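Side-chain contacts in putative cytoplasmic protein (Salmonella enterica subsp. enterica serovar Typhimurium, PDB 4IQN), which is of unknown function, a putative cytoplasmic protein whose family of related domains is also uncharacterised: residues V37-D42 with E47-P52; I138-R143 with G147-A152; F159-S164 with M198-D203. One frame throughout, in Å; residues are numbered along the deposited sequence. Where two conformers were deposited one is given.

Contact 1: V37-D42 with E47-P52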
loop_
_atom_site.group_PDB
_atom_site.type_symbol
_atom_site.label_atom_id
_atom_site.label_comp_id
_atom_site.label_asym_id
_atom_site.label_seq_id
_atom_site.Cartn_x
_atom_site.Cartn_y
_atom_site.Cartn_z
ATOM N N VAL A 37 10.188 6.508 5.659
ATOM C CA VAL A 37 8.760 6.397 5.973
ATOM C C VAL A 37 8.589 6.238 7.493
ATOM O O VAL A 37 9.386 5.542 8.152
ATOM C CB VAL A 37 8.072 5.238 5.160
ATOM C CG1 VAL A 37 8.794 3.944 5.363
ATOM C CG2 VAL A 37 6.577 5.122 5.512
ATOM N N ARG A 38 7.564 6.882 8.060
ATOM C CA ARG A 38 7.194 6.581 9.452
ATOM C C ARG A 38 7.008 5.079 9.680
ATOM O O ARG A 38 6.465 4.382 8.815
ATOM C CB ARG A 38 5.948 7.368 9.864
ATOM C CG ARG A 38 6.220 8.859 9.995
ATOM C CD ARG A 38 6.989 9.153 11.254
ATOM N NE ARG A 38 7.071 10.600 11.517
ATOM C CZ ARG A 38 6.119 11.298 12.115
ATOM N NH1 ARG A 38 5.003 10.696 12.523
ATOM N NH2 ARG A 38 6.284 12.606 12.316
ATOM N N LYS A 39 7.496 4.573 10.813
ATOM C CA LYS A 39 7.391 3.153 11.154
ATOM C C LYS A 39 5.997 2.774 11.662
ATOM O O LYS A 39 5.542 1.643 11.438
ATOM C CB LYS A 39 8.447 2.790 12.204
ATOM C CG LYS A 39 8.502 1.359 12.723
ATOM C CD LYS A 39 8.962 0.333 11.689
ATOM C CE LYS A 39 9.018 -1.102 12.242
ATOM N NZ LYS A 39 10.251 -1.393 13.002
ATOM N N TYR A 40 5.324 3.704 12.331
ATOM C CA TYR A 40 4.068 3.410 13.028
ATOM C C TYR A 40 2.915 4.256 12.540
ATOM O O TYR A 40 3.088 5.344 11.991
ATOM C CB TYR A 40 4.257 3.605 14.538
ATOM C CG TYR A 40 5.303 2.680 15.130
ATOM C CD1 TYR A 40 5.039 1.355 15.279
ATOM C CD2 TYR A 40 6.580 3.150 15.517
ATOM C CE1 TYR A 40 5.974 0.480 15.787
ATOM C CE2 TYR A 40 7.526 2.274 16.047
ATOM C CZ TYR A 40 7.201 0.936 16.171
ATOM O OH TYR A 40 8.071 0.024 16.662
ATOM N N ARG A 41 1.705 3.724 12.721
ATOM C CA ARG A 41 0.519 4.458 12.386
ATOM C C ARG A 41 0.303 5.711 13.259
ATOM O O ARG A 41 -0.217 6.736 12.811
ATOM C CB ARG A 41 -0.693 3.547 12.513
ATOM C CG ARG A 41 -1.861 4.207 11.839
ATOM C CD ARG A 41 -2.661 3.311 10.959
ATOM N NE ARG A 41 -2.009 2.090 10.568
ATOM C CZ ARG A 41 -2.642 0.926 10.505
ATOM N NH1 ARG A 41 -3.943 0.856 10.784
ATOM N NH2 ARG A 41 -1.977 -0.157 10.182
ATOM N N ASP A 42 0.679 5.594 14.518
ATOM C CA ASP A 42 0.554 6.710 15.497
ATOM C C ASP A 42 1.251 7.997 14.994
ATOM O O ASP A 42 2.476 8.056 14.920
ATOM C CB ASP A 42 1.105 6.232 16.837
ATOM C CG ASP A 42 1.249 7.336 17.879
ATOM O OD1 ASP A 42 0.711 8.475 17.683
ATOM O OD2 ASP A 42 1.903 7.009 18.929
ATOM N N GLU A 47 9.411 7.829 14.867
ATOM C CA GLU A 47 10.362 6.844 14.398
ATOM C C GLU A 47 10.135 6.578 12.934
ATOM O O GLU A 47 8.998 6.436 12.491
ATOM C CB GLU A 47 10.309 5.556 15.213
ATOM C CG GLU A 47 11.341 4.516 14.768
ATOM C CD GLU A 47 11.412 3.293 15.682
ATOM O OE1 GLU A 47 10.755 3.294 16.755
ATOM O OE2 GLU A 47 12.134 2.326 15.322
ATOM N N THR A 48 11.218 6.495 12.184
ATOM C CA THR A 48 11.130 6.204 10.751
ATOM C C THR A 48 11.907 4.941 10.425
ATOM O O THR A 48 12.673 4.414 11.270
ATOM C CB THR A 48 11.683 7.369 9.913
ATOM O OG1 THR A 48 13.073 7.498 10.174
ATOM C CG2 THR A 48 11.012 8.695 10.267
ATOM N N THR A 49 11.694 4.448 9.206
ATOM C CA THR A 49 12.360 3.268 8.709
ATOM C C THR A 49 12.522 3.411 7.190
ATOM O O THR A 49 12.178 4.466 6.628
ATOM C CB THR A 49 11.548 2.011 9.095
ATOM O OG1 THR A 49 12.326 0.851 8.826
ATOM C CG2 THR A 49 10.178 1.941 8.337
ATOM N N GLU A 50 13.028 2.367 6.530
ATOM C CA GLU A 50 13.372 2.424 5.091
ATOM C C GLU A 50 12.166 2.205 4.189
ATOM O O GLU A 50 11.251 1.433 4.540
ATOM C CB GLU A 50 14.427 1.363 4.742
ATOM C CG GLU A 50 15.815 1.595 5.351
ATOM C CD GLU A 50 15.933 1.173 6.813
ATOM O OE1 GLU A 50 15.281 0.182 7.240
ATOM O OE2 GLU A 50 16.703 1.846 7.547
ATOM N N LEU A 51 12.182 2.863 3.031
ATOM C CA LEU A 51 11.203 2.585 1.984
ATOM C C LEU A 51 11.479 1.193 1.425
ATOM O O LEU A 51 12.625 0.698 1.511
ATOM C CB LEU A 51 11.287 3.595 0.836
ATOM C CG LEU A 51 10.386 4.794 0.898
ATOM C CD1 LEU A 51 10.750 5.663 2.100
ATOM C CD2 LEU A 51 10.490 5.590 -0.368
ATOM N N PRO A 52 10.442 0.547 0.846
ATOM C CA PRO A 52 10.759 -0.670 0.130
ATOM C C PRO A 52 11.452 -0.356 -1.193
ATOM O O PRO A 52 11.184 0.698 -1.792
ATOM C CB PRO A 52 9.387 -1.300 -0.122
ATOM C CG PRO A 52 8.442 -0.145 -0.182
ATOM C CD PRO A 52 9.024 0.890 0.790
HETATM O O HOH W 1 6.466 6.198 13.418
#

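Contact 2: I138-R143 with G147-A152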
loop_
_atom_site.group_PDB
_atom_site.type_symbol
_atom_site.label_atom_id
_atom_site.label_comp_id
_atom_site.label_asym_id
_atom_site.label_seq_id
_atom_site.Cartn_x
_atom_site.Cartn_y
_atom_site.Cartn_z
ATOM N N ILE A 138 0.842 -0.623 1.333
ATOM C CA ILE A 138 2.057 -1.219 1.727
ATOM C C ILE A 138 2.035 -1.214 3.253
ATOM O O ILE A 138 1.783 -0.160 3.881
ATOM C CB ILE A 138 3.291 -0.467 1.170
ATOM C CG1 ILE A 138 3.183 -0.226 -0.341
ATOM C CG2 ILE A 138 4.532 -1.265 1.442
ATOM C CD1 ILE A 138 4.373 0.560 -0.873
ATOM N N TYR A 139 2.289 -2.381 3.825
ATOM C CA TYR A 139 2.159 -2.614 5.272
ATOM C C TYR A 139 3.533 -2.499 5.876
ATOM O O TYR A 139 4.361 -3.393 5.702
ATOM C CB TYR A 139 1.579 -4.029 5.510
ATOM C CG TYR A 139 0.851 -4.211 6.807
ATOM C CD1 TYR A 139 -0.310 -3.488 7.087
ATOM C CD2 TYR A 139 1.294 -5.124 7.765
ATOM C CE1 TYR A 139 -0.996 -3.657 8.305
ATOM C CE2 TYR A 139 0.598 -5.292 8.983
ATOM C CZ TYR A 139 -0.538 -4.555 9.247
ATOM O OH TYR A 139 -1.232 -4.719 10.460
ATOM N N ILE A 140 3.802 -1.383 6.577
ATOM C CA ILE A 140 5.168 -1.064 6.967
ATOM C C ILE A 140 5.551 -1.754 8.289
ATOM O O ILE A 140 5.426 -1.183 9.358
ATOM C CB ILE A 140 5.348 0.442 7.085
ATOM C CG1 ILE A 140 4.887 1.172 5.830
ATOM C CG2 ILE A 140 6.814 0.802 7.408
ATOM C CD1 ILE A 140 5.578 0.790 4.519
ATOM N N THR A 141 5.974 -3.007 8.191
ATOM C CA THR A 141 6.388 -3.801 9.323
ATOM C C THR A 141 7.876 -4.017 9.179
ATOM O O THR A 141 8.662 -3.168 9.620
ATOM C CB THR A 141 5.610 -5.116 9.402
ATOM O OG1 THR A 141 5.608 -5.707 8.114
ATOM C CG2 THR A 141 4.184 -4.852 9.806
ATOM N N GLU A 142 8.281 -5.083 8.512
ATOM C CA GLU A 142 9.703 -5.417 8.388
ATOM C C GLU A 142 9.930 -5.743 6.928
ATOM O O GLU A 142 9.059 -6.348 6.290
ATOM C CB GLU A 142 10.096 -6.623 9.265
ATOM C CG GLU A 142 9.863 -6.469 10.762
ATOM C CD GLU A 142 10.736 -5.373 11.397
ATOM O OE1 GLU A 142 11.838 -5.107 10.858
ATOM O OE2 GLU A 142 10.331 -4.762 12.434
ATOM N N ARG A 143 11.065 -5.310 6.395
ATOM C CA ARG A 143 11.446 -5.686 5.038
ATOM C C ARG A 143 11.979 -7.113 4.949
ATOM O O ARG A 143 12.602 -7.634 5.862
ATOM C CB ARG A 143 12.464 -4.703 4.484
ATOM C CG ARG A 143 11.914 -3.295 4.460
ATOM C CD ARG A 143 12.647 -2.360 3.512
ATOM N NE ARG A 143 14.079 -2.371 3.732
ATOM C CZ ARG A 143 14.967 -1.910 2.854
ATOM N NH1 ARG A 143 14.589 -1.373 1.665
ATOM N NH2 ARG A 143 16.243 -1.992 3.160
ATOM N N GLY A 147 14.091 -6.575 0.267
ATOM C CA GLY A 147 13.831 -5.189 0.649
ATOM C C GLY A 147 12.397 -4.728 0.464
ATOM O O GLY A 147 12.158 -3.557 0.222
ATOM N N GLU A 148 11.442 -5.660 0.550
ATOM C CA GLU A 148 10.037 -5.359 0.358
ATOM C C GLU A 148 9.234 -5.524 1.633
ATOM O O GLU A 148 9.580 -6.323 2.481
ATOM C CB GLU A 148 9.432 -6.265 -0.729
ATOM C CG GLU A 148 10.079 -6.033 -2.081
ATOM C CD GLU A 148 9.827 -4.616 -2.659
ATOM O OE1 GLU A 148 8.718 -4.036 -2.427
ATOM O OE2 GLU A 148 10.745 -4.096 -3.366
ATOM N N TYR A 149 8.145 -4.771 1.724
ATOM C CA TYR A 149 7.140 -4.945 2.754
ATOM C C TYR A 149 5.930 -5.696 2.167
ATOM O O TYR A 149 5.724 -5.711 0.959
ATOM C CB TYR A 149 6.635 -3.619 3.262
ATOM C CG TYR A 149 7.646 -2.813 4.021
ATOM C CD1 TYR A 149 8.046 -3.188 5.276
ATOM C CD2 TYR A 149 8.187 -1.649 3.455
ATOM C CE1 TYR A 149 8.960 -2.389 5.987
ATOM C CE2 TYR A 149 9.119 -0.887 4.135
ATOM C CZ TYR A 149 9.498 -1.275 5.405
ATOM O OH TYR A 149 10.399 -0.560 6.134
ATOM N N PRO A 150 5.083 -6.249 3.032
ATOM C CA PRO A 150 3.866 -6.890 2.478
ATOM C C PRO A 150 2.861 -5.885 1.922
ATOM O O PRO A 150 2.933 -4.682 2.206
ATOM C CB PRO A 150 3.250 -7.593 3.686
ATOM C CG PRO A 150 4.255 -7.539 4.767
ATOM C CD PRO A 150 5.149 -6.374 4.489
ATOM N N ILE A 151 1.910 -6.378 1.133
ATOM C CA ILE A 151 0.748 -5.621 0.730
ATOM C C ILE A 151 -0.447 -6.049 1.588
ATOM O O ILE A 151 -0.611 -7.236 1.891
ATOM C CB ILE A 151 0.439 -5.899 -0.749
ATOM C CG1 ILE A 151 1.585 -5.328 -1.609
ATOM C CG2 ILE A 151 -0.921 -5.341 -1.180
ATOM C CD1 ILE A 151 1.597 -3.809 -1.658
ATOM N N ALA A 152 -1.251 -5.068 1.984
ATOM C CA ALA A 152 -2.539 -5.316 2.632
ATOM C C ALA A 152 -3.643 -4.824 1.714
ATOM O O ALA A 152 -3.445 -3.862 0.940
ATOM C CB ALA A 152 -2.614 -4.614 3.953
#

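Contact 3: F159-S164 with M198-D203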
loop_
_atom_site.group_PDB
_atom_site.type_symbol
_atom_site.label_atom_id
_atom_site.label_comp_id
_atom_site.label_asym_id
_atom_site.label_seq_id
_atom_site.Cartn_x
_atom_site.Cartn_y
_atom_site.Cartn_z
ATOM N N PHE A 159 -10.058 -6.306 6.225
ATOM C CA PHE A 159 -8.663 -5.861 6.018
ATOM C C PHE A 159 -7.769 -7.073 6.184
ATOM O O PHE A 159 -7.898 -7.773 7.176
ATOM C CB PHE A 159 -8.325 -4.794 7.088
ATOM C CG PHE A 159 -6.938 -4.209 6.973
ATOM C CD1 PHE A 159 -5.827 -4.959 7.285
ATOM C CD2 PHE A 159 -6.768 -2.888 6.589
ATOM C CE1 PHE A 159 -4.550 -4.427 7.181
ATOM C CE2 PHE A 159 -5.505 -2.352 6.476
ATOM C CZ PHE A 159 -4.396 -3.117 6.774
ATOM N N TRP A 160 -6.910 -7.369 5.212
ATOM C CA TRP A 160 -6.055 -8.553 5.261
ATOM C C TRP A 160 -4.726 -8.410 4.524
ATOM O O TRP A 160 -4.611 -7.624 3.606
ATOM C CB TRP A 160 -6.796 -9.786 4.681
ATOM C CG TRP A 160 -7.074 -9.728 3.203
ATOM C CD1 TRP A 160 -6.373 -10.374 2.214
ATOM C CD2 TRP A 160 -8.167 -9.066 2.542
ATOM N NE1 TRP A 160 -6.943 -10.127 0.995
ATOM C CE2 TRP A 160 -8.032 -9.327 1.154
ATOM C CE3 TRP A 160 -9.209 -8.242 2.969
ATOM C CZ2 TRP A 160 -8.882 -8.793 0.211
ATOM C CZ3 TRP A 160 -10.090 -7.728 2.019
ATOM C CH2 TRP A 160 -9.924 -8.027 0.654
ATOM N N LEU A 161 -3.742 -9.193 4.937
ATOM C CA LEU A 161 -2.466 -9.283 4.214
ATOM C C LEU A 161 -2.668 -10.124 2.964
ATOM O O LEU A 161 -3.256 -11.215 3.006
ATOM C CB LEU A 161 -1.372 -9.889 5.028
ATOM C CG LEU A 161 -0.382 -9.037 5.773
ATOM C CD1 LEU A 161 0.895 -9.856 5.787
ATOM C CD2 LEU A 161 -0.144 -7.628 5.283
ATOM N N ALA A 162 -2.185 -9.593 1.872
ATOM C CA ALA A 162 -2.441 -10.151 0.564
ATOM C C ALA A 162 -1.106 -10.493 -0.173
ATOM O O ALA A 162 -0.378 -11.411 0.271
ATOM C CB ALA A 162 -3.367 -9.220 -0.179
ATOM N N GLU A 163 -0.768 -9.793 -1.259
ATOM C CA GLU A 163 0.460 -10.042 -1.983
ATOM C C GLU A 163 1.718 -9.927 -1.097
ATOM O O GLU A 163 1.725 -9.198 -0.078
ATOM C CB GLU A 163 0.575 -9.110 -3.183
ATOM C CG GLU A 163 -0.406 -9.326 -4.328
ATOM C CD GLU A 163 -1.768 -8.654 -4.190
ATOM O OE1 GLU A 163 -2.156 -8.156 -3.112
ATOM O OE2 GLU A 163 -2.501 -8.620 -5.220
ATOM N N SER A 164 2.745 -10.662 -1.502
ATOM C CA SER A 164 4.011 -10.740 -0.797
ATOM C C SER A 164 4.661 -9.342 -0.765
ATOM O O SER A 164 5.315 -9.018 0.220
ATOM C CB SER A 164 4.980 -11.719 -1.432
ATOM O OG SER A 164 5.287 -11.406 -2.787
HETATM N N MSE A 198 5.527 -16.367 5.497
HETATM C CA MSE A 198 6.439 -15.730 6.466
HETATM C C MSE A 198 5.855 -14.442 7.010
HETATM O O MSE A 198 5.948 -14.161 8.221
HETATM C CB MSE A 198 7.779 -15.436 5.790
HETATM C CG MSE A 198 8.753 -16.629 5.710
HETATM SE SE MSE A 198 10.594 -16.059 5.163
HETATM C CE MSE A 198 10.823 -14.856 6.721
ATOM N N ASN A 199 5.280 -13.637 6.123
ATOM C CA ASN A 199 4.773 -12.309 6.438
ATOM C C ASN A 199 3.612 -12.456 7.393
ATOM O O ASN A 199 3.536 -11.759 8.385
ATOM C CB ASN A 199 4.335 -11.553 5.170
ATOM C CG ASN A 199 5.504 -11.090 4.285
ATOM O OD1 ASN A 199 6.651 -11.148 4.682
ATOM N ND2 ASN A 199 5.202 -10.620 3.079
ATOM N N GLU A 200 2.737 -13.421 7.126
ATOM C CA GLU A 200 1.573 -13.633 7.965
ATOM C C GLU A 200 1.926 -14.116 9.358
ATOM O O GLU A 200 1.313 -13.669 10.357
ATOM C CB GLU A 200 0.597 -14.563 7.245
ATOM C CG GLU A 200 -0.049 -13.839 6.047
ATOM C CD GLU A 200 -0.830 -14.772 5.118
ATOM O OE1 GLU A 200 -1.531 -15.650 5.677
ATOM O OE2 GLU A 200 -0.730 -14.628 3.854
ATOM N N GLN A 201 2.909 -14.995 9.452
ATOM C CA GLN A 201 3.363 -15.468 10.753
ATOM C C GLN A 201 3.952 -14.292 11.523
ATOM O O GLN A 201 3.570 -14.036 12.668
ATOM C CB GLN A 201 4.392 -16.578 10.616
ATOM C CG GLN A 201 4.682 -17.292 11.921
ATOM C CD GLN A 201 5.416 -18.608 11.737
ATOM O OE1 GLN A 201 5.486 -19.152 10.633
ATOM N NE2 GLN A 201 5.964 -19.133 12.827
ATOM N N ARG A 202 4.829 -13.556 10.858
ATOM C CA ARG A 202 5.586 -12.485 11.491
ATOM C C ARG A 202 4.677 -11.356 11.975
ATOM O O ARG A 202 4.876 -10.845 13.064
ATOM C CB ARG A 202 6.629 -11.940 10.490
ATOM C CG ARG A 202 7.509 -10.796 11.045
ATOM C CD ARG A 202 8.289 -10.116 9.960
ATOM N NE ARG A 202 7.358 -9.455 9.043
ATOM C CZ ARG A 202 7.496 -9.329 7.714
ATOM N NH1 ARG A 202 8.571 -9.761 7.052
ATOM N NH2 ARG A 202 6.523 -8.768 7.027
ATOM N N ASP A 203 3.676 -10.986 11.172
ATOM C CA ASP A 203 2.845 -9.817 11.416
ATOM C C ASP A 203 1.443 -10.140 11.963
ATOM O O ASP A 203 0.599 -9.254 12.088
ATOM C CB ASP A 203 2.708 -8.996 10.127
ATOM C CG ASP A 203 4.046 -8.449 9.604
ATOM O OD1 ASP A 203 5.055 -8.464 10.354
ATOM O OD2 ASP A 203 4.084 -7.999 8.426
HETATM O O HOH W 2 0.343 -12.304 2.855
HETATM O O HOH W 3 2.376 -10.709 2.402
HETATM O O HOH W 4 7.442 -8.942 1.860
#

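Contact 1: V37-D42 with E47-P52
With its chi1 at 54°, Val37 sets CG1 between the backbone N and the carbonyl carbon, and this branch meets CG2 of Thr49 at 3.8 Å. Thr49 holds CG2 in the equivalent place because its OG1 lies anti to the backbone N (chi1 -169°). The same methyl touches CD of Lys39, whose chain runs out from a CG anti to N and bends at chi2 to cross the threonine. Leu51 closes the other end of the patch, its CD1 4.1 Å from CB of Val37. Beneath these side chains the backbones pair: Val37 N to Thr49 O at 3.0 Å and almost straight, Thr49 N to Val37 O at 2.8 Å, and Lys39 N directly to Glu47 O at 2.9 Å. A water that accepts from Tyr40 N lies 2.7 Å from the same Glu47 O, probably linking it to the next amide. The extended Glu47 side chain brings OE1 to the edge of the Tyr40 ring, 3.5 Å from CE2, with carboxylate and ring planes 76° apart; CG of Lys39 lies over one face of that ring. Arg38 diverges from Thr48, and its NH1 bonds to Pro43 O in the connecting loop. Val37 and Thr49 form a hydrogen-bonded antiparallel pair and Arg38 and Thr48 a non-hydrogen-bonded one, the pattern of a short beta hairpin.

Contact 2: I138-R143 with G147-A152
Tyr149 fills the space between the two segments, its ring held between Arg143 and Ile140. CG of Arg143 lies over one face, 3.6 Å from the ring centroid in a CH-pi contact; CD1 of Ile140 lies over the opposite face at 4.1 Å, also CH-pi. At the root of the ring, CB of Tyr149 packs 3.6 Å from CG2 of Ile138, the branch anti to the backbone N; the two side chains cross at about a right angle. Ile138 also meets CD1 of Ile151 through CG1, on the sheet face these two isoleucines share. Next to them Tyr139 N gives a nearly straight bond (173°) to Pro150 O at 2.9 Å, while CD of Pro150 packs against OG1 of Thr141 and CD1 of Tyr139 rests on CB of Ala152.

Arg143 reaches the tyrosine with its aliphatic part and then bends at chi3, which brings one guanidinium face over CA of Gly147; guanidinium and phenol ring are turned 46° apart. Farther out, the polar ends have partners beyond the two segments: Arg143 NH1 forms a salt bridge with Glu53, Tyr149 OH bonds to Glu50 O, and Thr141 OG1 bonds to Asp203. Strand 124-128, the neighbour in the sheet, bonds to the backbones of Ile138 and Ile140 and touches their side chains, and helix 190-207 touches Thr141 and Pro150. The packing on both faces of Tyr149 probably hinders ring flips, while the bond from the hydroxyl to Glu50 O fixes where the ring's far end sits within this buried hairpin.

Contact 3: F159-S164 with M198-D203
Asn199 turns its carboxamide toward the 159-164 segment, and ND2 stands 3.3 Å from Ser164 O. Nearby on the helix, the Arg202 guanidinium has CA of Asn199 over one face, offset toward the rim, and the Asp203 carboxylate at its edge. That edge pairing is side-on: NE meets OD1 at 2.8 Å and NH2 meets OD2 at 2.9 Å, both acceptors lying within a few degrees of the guanidinium plane. Seen from Asp203, however, the donors come from above the carboxylate plane, 42° out of it at OD1, so the two flat groups are not coplanar.

The direct packing is small. CD1 of Leu161 touches CB of Asn199 at 3.9 Å and CG of Glu200 at 4.1 Å, with the leucine crossing the asparagine at about a right angle. This joins the end of strand 158-161, an outermost strand of an antiparallel four-stranded sheet, to helix 190-207, which packs against that sheet through Leu207 as well.

Beyond Leu161 the chain leaves the strand, and waters bridge it to the helix. One donates to both Ala162 O and Glu200 OE2; a second donates to Glu163 O and accepts from Asn199 ND2 at 2.9 Å; a third accepts from the same ND2 and lies 2.7 Å from Ser164 O, to which it probably donates. Two successive carbonyls, and probably the third, are in this way tied to two helix side chains. Asn199 places its amide there with CG anti to the carbonyl carbon (chi1 -72°), and OD1 takes a hydrogen bond from Gln195 one turn earlier, which probably helps fix which end of the amide faces the waters. Ser164 OG bonds to Glu168.

The contacts follow one another along the chain, each closing before the next opens. Contact 1 is a hairpin of the small mixed sheet; contacts 2 and 3 share the antiparallel four-stranded sheet, where strands 151-155 and 158-161 are neighbours. Centres of contacts 1 and 2 are about 10 Å apart and those of 2 and 3 about 9 Å, whereas 1 and 3 are about 17 Å apart and do not touch. Contact 2 therefore lies between the others, linked to the first by the weak, long ion pair of Lys39 with Glu142 and by packing of Thr49 against Tyr149, and to the third by Ile151 O with Ala162 N, so the small sheet, the larger sheet and helix 190-207 form one continuous packed body.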